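Local coordinates for hypothetical protein HI1011 (Haemophilus influenzae, PDB 1YZY) that catalyses the ATP-dependent phosphorylation of 3-oxo-tetronate to 3-oxo-tetronate 4-phosphate, as a kinase of the four-carbon acid sugar family, at residues S83-T88 with T109-A114; P95-L100 with R154-Q159; D102-D107 with F214-G219. All coordinates share one frame; numbering follows the deposited sequence.

Interaction 1 (S83-T88 with T109-A114); sequences STFDST and TVITPA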
# COMPACT_ATOMS: atom_id res chain seq x y z
N SER A 83 -5.90 10.71 0.13
CA SER A 83 -7.30 11.10 0.28
C SER A 83 -7.47 12.53 0.82
O SER A 83 -8.58 13.08 0.81
CB SER A 83 -8.05 10.08 1.15
OG SER A 83 -7.58 10.04 2.49
N THR A 84 -6.38 13.13 1.30
CA THR A 84 -6.41 14.51 1.80
C THR A 84 -5.80 15.46 0.76
O THR A 84 -5.52 16.63 1.05
CB THR A 84 -5.72 14.66 3.17
OG1 THR A 84 -4.64 13.74 3.28
CG2 THR A 84 -6.71 14.38 4.28
N PHE A 85 -5.64 14.94 -0.45
CA PHE A 85 -5.13 15.69 -1.60
C PHE A 85 -3.74 16.31 -1.38
O PHE A 85 -3.39 17.29 -2.03
CB PHE A 85 -6.15 16.78 -1.99
CG PHE A 85 -6.20 17.07 -3.46
CD1 PHE A 85 -6.70 16.12 -4.35
CD2 PHE A 85 -5.77 18.29 -3.97
CE1 PHE A 85 -6.77 16.39 -5.72
CE2 PHE A 85 -5.84 18.57 -5.34
CZ PHE A 85 -6.33 17.61 -6.21
N ASP A 86 -2.93 15.68 -0.52
CA ASP A 86 -1.57 16.14 -0.19
C ASP A 86 -0.78 16.69 -1.38
O ASP A 86 -0.43 15.94 -2.30
CB ASP A 86 -0.77 15.02 0.47
CG ASP A 86 -1.41 14.52 1.74
OD1 ASP A 86 -2.62 14.23 1.69
OD2 ASP A 86 -0.73 14.44 2.78
N SER A 87 -0.48 17.99 -1.31
CA SER A 87 0.24 18.70 -2.36
C SER A 87 0.42 20.17 -1.98
O SER A 87 0.14 20.57 -0.85
CB SER A 87 -0.54 18.60 -3.68
OG SER A 87 -1.91 18.99 -3.50
N THR A 88 0.97 20.95 -2.92
CA THR A 88 1.18 22.39 -2.76
C THR A 88 0.93 23.00 -4.15
O THR A 88 0.57 22.28 -5.08
CB THR A 88 2.61 22.77 -2.31
OG1 THR A 88 3.56 22.40 -3.32
CG2 THR A 88 2.97 22.10 -0.99
N THR A 109 -10.24 14.17 -17.38
CA THR A 109 -10.16 13.12 -16.37
C THR A 109 -10.91 13.59 -15.13
O THR A 109 -11.34 14.74 -15.08
CB THR A 109 -8.67 12.78 -16.01
OG1 THR A 109 -8.62 11.60 -15.20
CG2 THR A 109 -8.01 13.93 -15.23
N VAL A 110 -11.09 12.70 -14.15
CA VAL A 110 -11.78 13.03 -12.89
C VAL A 110 -10.83 13.10 -11.70
O VAL A 110 -9.75 12.52 -11.71
CB VAL A 110 -12.91 12.02 -12.56
CG1 VAL A 110 -13.87 11.92 -13.72
CG2 VAL A 110 -12.33 10.65 -12.22
N ILE A 111 -11.27 13.78 -10.65
CA ILE A 111 -10.49 13.94 -9.43
C ILE A 111 -11.37 13.58 -8.25
O ILE A 111 -12.46 14.14 -8.10
CB ILE A 111 -10.03 15.42 -9.29
CG1 ILE A 111 -9.01 15.75 -10.38
CG2 ILE A 111 -9.52 15.71 -7.89
CD1 ILE A 111 -8.61 17.19 -10.39
N THR A 112 -10.93 12.63 -7.43
CA THR A 112 -11.72 12.24 -6.27
C THR A 112 -10.98 11.48 -5.18
O THR A 112 -10.70 10.30 -5.32
CB THR A 112 -13.01 11.47 -6.65
OG1 THR A 112 -13.68 11.03 -5.46
CG2 THR A 112 -12.69 10.26 -7.53
N PRO A 113 -10.55 12.19 -4.13
CA PRO A 113 -9.85 11.58 -3.00
C PRO A 113 -10.80 11.09 -1.91
O PRO A 113 -10.46 11.01 -0.73
CB PRO A 113 -9.15 12.78 -2.37
CG PRO A 113 -10.01 13.94 -2.74
CD PRO A 113 -10.31 13.64 -4.16
N ALA A 114 -12.02 10.76 -2.32
CA ALA A 114 -13.15 10.38 -1.48
C ALA A 114 -13.39 8.89 -1.24
O ALA A 114 -13.19 8.04 -2.11
CB ALA A 114 -14.49 11.05 -1.83
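Ser83 and Phe85 meet Pro113 and Ile111 in a buried, mostly apolar loop-to-strand contact, where the loop between strand 77-80 and helix 93-104 lies against Ile111 of strand 109-111 and Pro113 beyond it. Ser83 and Pro113 come closest, each setting its CB against the other's carbonyl oxygen: Ser83 CB sits 3.2 Å from Pro113 O, and Pro113 CB 3.2 Å from Ser83 O. The two carbonyl oxygens are also neighbours, Ser83 O to Pro113 O 3.2 Å, and since both are acceptors the pair is close packing rather than a bond. Beside this, the Phe85 ring brings CE1 to within 3.6 Å of Ile111 CG2, the side chains crossing at about a right angle. Ile111 presents this methyl because CG2 stands opposite the backbone N, with CG1 swung beside that N (chi1 -68°). Pro113 CG lies farther along the same ring, 4.3 Å from Phe85 CD1. Two short bonds stiffen the loop from within. Thr84 OG1 donates to Asp86 OD1 at 2.6 Å on the syn side of the carboxylate, and Ser87 OG donates to Phe85 O at 2.7 Å, nearly in line with the carbonyl (162°). The aromatic ring is also met edge-to-face by Tyr81. The contact thus packs the loop after strand 77-80 of the large sheet on strand 109-111 of the small parallel three-stranded sheet, with helix 152-159 touching both Phe85 and Ile111, within the alpha/beta sugar-binding N-terminal domain.

Interaction 2 (P95-L100 with R154-Q159); sequences PVTDAL and RLMDAQ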
# COMPACT_ATOMS: atom_id res chain seq x y z
N PRO A 95 0.70 18.54 -12.05
CA PRO A 95 1.74 18.33 -13.06
C PRO A 95 1.73 16.89 -13.61
O PRO A 95 1.85 16.68 -14.82
CB PRO A 95 3.01 18.62 -12.29
CG PRO A 95 2.57 19.73 -11.35
CD PRO A 95 1.26 19.21 -10.85
N VAL A 96 1.64 15.92 -12.71
CA VAL A 96 1.63 14.51 -13.10
C VAL A 96 0.39 14.16 -13.91
O VAL A 96 0.49 13.41 -14.88
CB VAL A 96 1.74 13.57 -11.87
CG1 VAL A 96 1.63 12.12 -12.29
CG2 VAL A 96 3.07 13.78 -11.17
N THR A 97 -0.76 14.68 -13.50
CA THR A 97 -2.01 14.41 -14.22
C THR A 97 -1.88 14.95 -15.64
O THR A 97 -2.23 14.28 -16.62
CB THR A 97 -3.23 15.08 -13.51
OG1 THR A 97 -3.40 14.51 -12.21
CG2 THR A 97 -4.52 14.85 -14.30
N ASP A 98 -1.34 16.16 -15.76
CA ASP A 98 -1.16 16.79 -17.06
C ASP A 98 -0.19 16.03 -17.95
O ASP A 98 -0.42 15.88 -19.15
CB ASP A 98 -0.69 18.22 -16.89
CG ASP A 98 -1.85 19.11 -16.49
OD1 ASP A 98 -2.98 18.84 -16.95
OD2 ASP A 98 -1.63 20.07 -15.73
N ALA A 99 0.92 15.59 -17.36
CA ALA A 99 1.93 14.83 -18.10
C ALA A 99 1.31 13.53 -18.61
O ALA A 99 1.53 13.14 -19.75
CB ALA A 99 3.12 14.54 -17.21
N LEU A 100 0.53 12.88 -17.75
CA LEU A 100 -0.14 11.64 -18.10
C LEU A 100 -1.17 11.85 -19.19
O LEU A 100 -1.28 11.05 -20.12
CB LEU A 100 -0.81 11.02 -16.86
CG LEU A 100 0.14 10.56 -15.74
CD1 LEU A 100 -0.64 9.96 -14.57
CD2 LEU A 100 1.13 9.55 -16.30
N ARG A 154 -10.08 24.61 -6.51
CA ARG A 154 -9.11 25.68 -6.25
C ARG A 154 -7.72 25.11 -6.01
O ARG A 154 -6.72 25.68 -6.46
CB ARG A 154 -9.54 26.55 -5.06
CG ARG A 154 -10.69 27.51 -5.36
CD ARG A 154 -10.76 28.67 -4.39
NE ARG A 154 -10.94 28.28 -2.99
CZ ARG A 154 -12.08 28.40 -2.30
NH1 ARG A 154 -13.17 28.91 -2.87
NH2 ARG A 154 -12.10 28.08 -1.02
N LEU A 155 -7.66 23.99 -5.28
CA LEU A 155 -6.40 23.32 -4.99
C LEU A 155 -5.78 22.81 -6.28
O LEU A 155 -4.58 22.97 -6.49
CB LEU A 155 -6.63 22.15 -4.04
CG LEU A 155 -6.99 22.50 -2.61
CD1 LEU A 155 -7.37 21.23 -1.87
CD2 LEU A 155 -5.83 23.23 -1.93
N MET A 156 -6.58 22.17 -7.12
CA MET A 156 -6.07 21.65 -8.37
C MET A 156 -5.66 22.75 -9.34
O MET A 156 -4.64 22.64 -10.03
CB MET A 156 -7.08 20.71 -9.03
CG MET A 156 -6.59 20.08 -10.34
SD MET A 156 -5.19 18.94 -10.18
CE MET A 156 -5.06 18.38 -11.88
N ASP A 157 -6.46 23.81 -9.41
CA ASP A 157 -6.19 24.93 -10.31
C ASP A 157 -4.85 25.60 -10.04
O ASP A 157 -4.21 26.12 -10.95
CB ASP A 157 -7.30 25.98 -10.23
CG ASP A 157 -8.52 25.64 -11.08
OD1 ASP A 157 -8.52 24.62 -11.81
OD2 ASP A 157 -9.50 26.41 -11.01
N ALA A 158 -4.48 25.66 -8.77
CA ALA A 158 -3.23 26.27 -8.36
C ALA A 158 -2.00 25.58 -8.97
O ALA A 158 -1.05 26.24 -9.37
CB ALA A 158 -3.13 26.25 -6.86
N GLN A 159 -2.06 24.25 -9.07
CA GLN A 159 -0.96 23.44 -9.58
C GLN A 159 -1.16 22.81 -10.95
O GLN A 159 -0.32 22.02 -11.40
CB GLN A 159 -0.65 22.32 -8.59
CG GLN A 159 -1.98 21.69 -8.20
CD GLN A 159 -1.83 20.55 -7.23
OE1 GLN A 159 -1.59 19.42 -7.63
NE2 GLN A 159 -2.01 20.84 -5.95
O HOH W 1 0.98 21.29 -14.38
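Pro95 packs its ring against the last carbonyl of the segment 154-159, with CD 3.3 Å and CG 3.7 Å from Gln159 O. This is the tight part of the contact. The proline ring also comes alongside the start of the glutamine side chain, Pro95 CD to Gln159 CB 4.3 Å, so that the first turn of helix 93-104 rests on Gln159. A second, slacker touch lies beside it, where Met156 CE ends 4.1 Å from Thr97 CB. The thioether reaches that far because Met156 CG points opposite the backbone N (chi1 -178°) and the chain then bends at chi2 (66°); its shaft runs past Ile111 of strand 109-111. Thr97 turns its hydroxyl back to Ile93 O, leaving carbon to face the methionine. This is helix-on-helix packing within the sugar-binding N-terminal domain, the Gln159 region against the start of helix 93-104, with polar bonds beside it: the Gln159 amide is held at both ends, OE1 by Gly94 N in the first turn of helix 93-104 and NE2 by Ser87 OG, which should fix the rotation of the amide. The other flank is looser and bridged by a water. Asp98 does not touch the opposite helix directly; instead the water gives a bond to Asp98 OD2 at 3.2 Å and a weak one to Gln159 O at 3.3 Å. The same carboxylate has further partners: OD2 accepts from Lys161 N, and OD1 meets Arg192 in a salt bridge and Tyr193 OH in a hydrogen bond.

Interaction 3 (D102-D107 with F214-G219); sequences DELNED and FKLVTG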
# COMPACT_ATOMS: atom_id res chain seq x y z
N ASP A 102 -1.22 14.26 -21.38
CA ASP A 102 -0.48 14.56 -22.60
C ASP A 102 0.03 13.29 -23.29
O ASP A 102 -0.18 13.10 -24.49
CB ASP A 102 0.71 15.46 -22.29
CG ASP A 102 0.28 16.88 -21.96
OD1 ASP A 102 -0.79 17.31 -22.44
OD2 ASP A 102 1.03 17.56 -21.23
N GLU A 103 0.73 12.46 -22.53
CA GLU A 103 1.28 11.22 -23.06
C GLU A 103 0.19 10.35 -23.67
O GLU A 103 0.40 9.71 -24.70
CB GLU A 103 2.01 10.46 -21.95
CG GLU A 103 2.46 9.06 -22.31
CD GLU A 103 3.41 8.98 -23.50
OE1 GLU A 103 4.25 9.90 -23.66
OE2 GLU A 103 3.33 7.99 -24.26
N LEU A 104 -0.98 10.35 -23.03
CA LEU A 104 -2.11 9.55 -23.48
C LEU A 104 -2.94 10.11 -24.64
O LEU A 104 -3.75 9.38 -25.22
CB LEU A 104 -3.03 9.24 -22.29
CG LEU A 104 -2.57 8.11 -21.36
CD1 LEU A 104 -3.33 8.17 -20.06
CD2 LEU A 104 -2.78 6.77 -22.05
N ASN A 105 -2.74 11.38 -24.99
CA ASN A 105 -3.52 12.02 -26.07
C ASN A 105 -4.98 12.17 -25.65
O ASN A 105 -5.90 12.07 -26.46
CB ASN A 105 -3.44 11.21 -27.37
CG ASN A 105 -2.38 11.71 -28.30
OD1 ASN A 105 -2.07 12.90 -28.32
ND2 ASN A 105 -1.83 10.81 -29.12
N GLU A 106 -5.17 12.37 -24.35
CA GLU A 106 -6.48 12.56 -23.75
C GLU A 106 -6.53 13.99 -23.21
O GLU A 106 -5.48 14.60 -22.99
CB GLU A 106 -6.68 11.56 -22.61
CG GLU A 106 -6.70 10.11 -23.07
CD GLU A 106 -7.94 9.77 -23.85
OE1 GLU A 106 -9.01 9.66 -23.21
OE2 GLU A 106 -7.86 9.62 -25.08
N ASP A 107 -7.73 14.52 -23.00
CA ASP A 107 -7.86 15.88 -22.50
C ASP A 107 -8.84 16.09 -21.36
O ASP A 107 -9.17 17.22 -21.02
CB ASP A 107 -8.15 16.86 -23.65
CG ASP A 107 -9.06 16.27 -24.71
OD1 ASP A 107 -10.23 15.98 -24.41
OD2 ASP A 107 -8.60 16.11 -25.86
N PHE A 214 -12.92 5.67 -19.42
CA PHE A 214 -11.89 6.69 -19.32
C PHE A 214 -10.51 6.02 -19.43
O PHE A 214 -10.27 4.99 -18.80
CB PHE A 214 -11.97 7.40 -17.97
CG PHE A 214 -12.87 8.61 -17.96
CD1 PHE A 214 -14.14 8.56 -18.51
CD2 PHE A 214 -12.45 9.79 -17.35
CE1 PHE A 214 -14.99 9.66 -18.45
CE2 PHE A 214 -13.29 10.90 -17.28
CZ PHE A 214 -14.56 10.83 -17.83
N LYS A 215 -9.64 6.59 -20.25
CA LYS A 215 -8.28 6.07 -20.45
C LYS A 215 -7.49 6.33 -19.17
O LYS A 215 -6.54 5.60 -18.85
CB LYS A 215 -7.62 6.82 -21.60
CG LYS A 215 -6.70 6.00 -22.45
CD LYS A 215 -7.48 5.14 -23.42
CE LYS A 215 -6.55 4.29 -24.28
NZ LYS A 215 -5.74 3.30 -23.50
N LEU A 216 -7.86 7.40 -18.46
CA LEU A 216 -7.22 7.82 -17.22
C LEU A 216 -8.18 8.39 -16.16
O LEU A 216 -9.07 9.18 -16.47
CB LEU A 216 -6.15 8.87 -17.51
CG LEU A 216 -5.53 9.56 -16.29
CD1 LEU A 216 -4.67 8.57 -15.52
CD2 LEU A 216 -4.72 10.76 -16.72
N VAL A 217 -7.99 7.99 -14.91
CA VAL A 217 -8.78 8.50 -13.80
C VAL A 217 -7.81 8.76 -12.64
O VAL A 217 -6.73 8.19 -12.59
CB VAL A 217 -9.91 7.51 -13.36
CG1 VAL A 217 -10.81 7.16 -14.54
CG2 VAL A 217 -9.34 6.27 -12.75
N THR A 218 -8.19 9.64 -11.72
CA THR A 218 -7.35 9.97 -10.57
C THR A 218 -8.17 9.97 -9.27
O THR A 218 -9.40 10.08 -9.29
CB THR A 218 -6.63 11.35 -10.73
OG1 THR A 218 -7.48 12.42 -10.29
CG2 THR A 218 -6.22 11.61 -12.17
N GLY A 219 -7.49 9.74 -8.15
CA GLY A 219 -8.18 9.74 -6.87
C GLY A 219 -7.46 8.99 -5.78
O GLY A 219 -6.27 8.69 -5.90
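Leu104 spreads its two methyls over neighbouring residues of the segment 214-219: CD1 lies 3.9 Å from Leu216 CB, and CD2 4.0 Å from Lys215 CG. The first pair of side chains crosses at about a right angle, while the lysine passes the leucine more slantwise. Phe77 of strand 77-80 and Tyr66 of helix 55-71 also touch Leu104. Just after Leu104 the helix 93-104 stops in a Schellman motif: Asn105 takes positive phi (68°), and its N bonds back to Asp102 O at 3.1 Å. The reversal carries Glu106 round to the same strand entrance, where its side chain, bent at chi2 (-70°), crosses that of Lys215. Its CG lies 3.7 Å from Lys215 CB, and the carboxylate follows with OE1 3.5 Å from the same CB. The two charges nevertheless stay apart, Glu106 OE2 to Lys215 NZ being 6.9 Å, because the lysine chain bends off toward Thr75 O, which takes a hydrogen bond from NZ. At this spacing any attraction between the charges would probably be weak, and contact is made by the aliphatic stems and OE1. The chemistry is therefore that of leucine on leucine and lysine methylenes, with a carboxylate lying across the lysine stem, which ties the helix end to the edge of the sheet without a direct salt bridge.

How the interactions relate
All three contacts lie in the sugar-binding N-terminal domain and meet around helix 93-104 and strand 109-111. Interactions 2 and 3 use successive parts of that helix, its beginning and its end, and touch each other where Leu100 packs on Leu216. Interaction 1 takes the loop before the helix and the strand after it; Ser87 and Ile111 connect it to interaction 2, and side-chain-to-backbone bonds from Thr109 and Thr218 link it to interaction 3. Interactions 1 and 2 are buried; the first packs an aromatic ring on isoleucine and proline, the second proline and methionine on glutamine and threonine, with a water at one flank. Interaction 3, partly buried, pairs leucines with charged residues whose carbon stems do most of the touching.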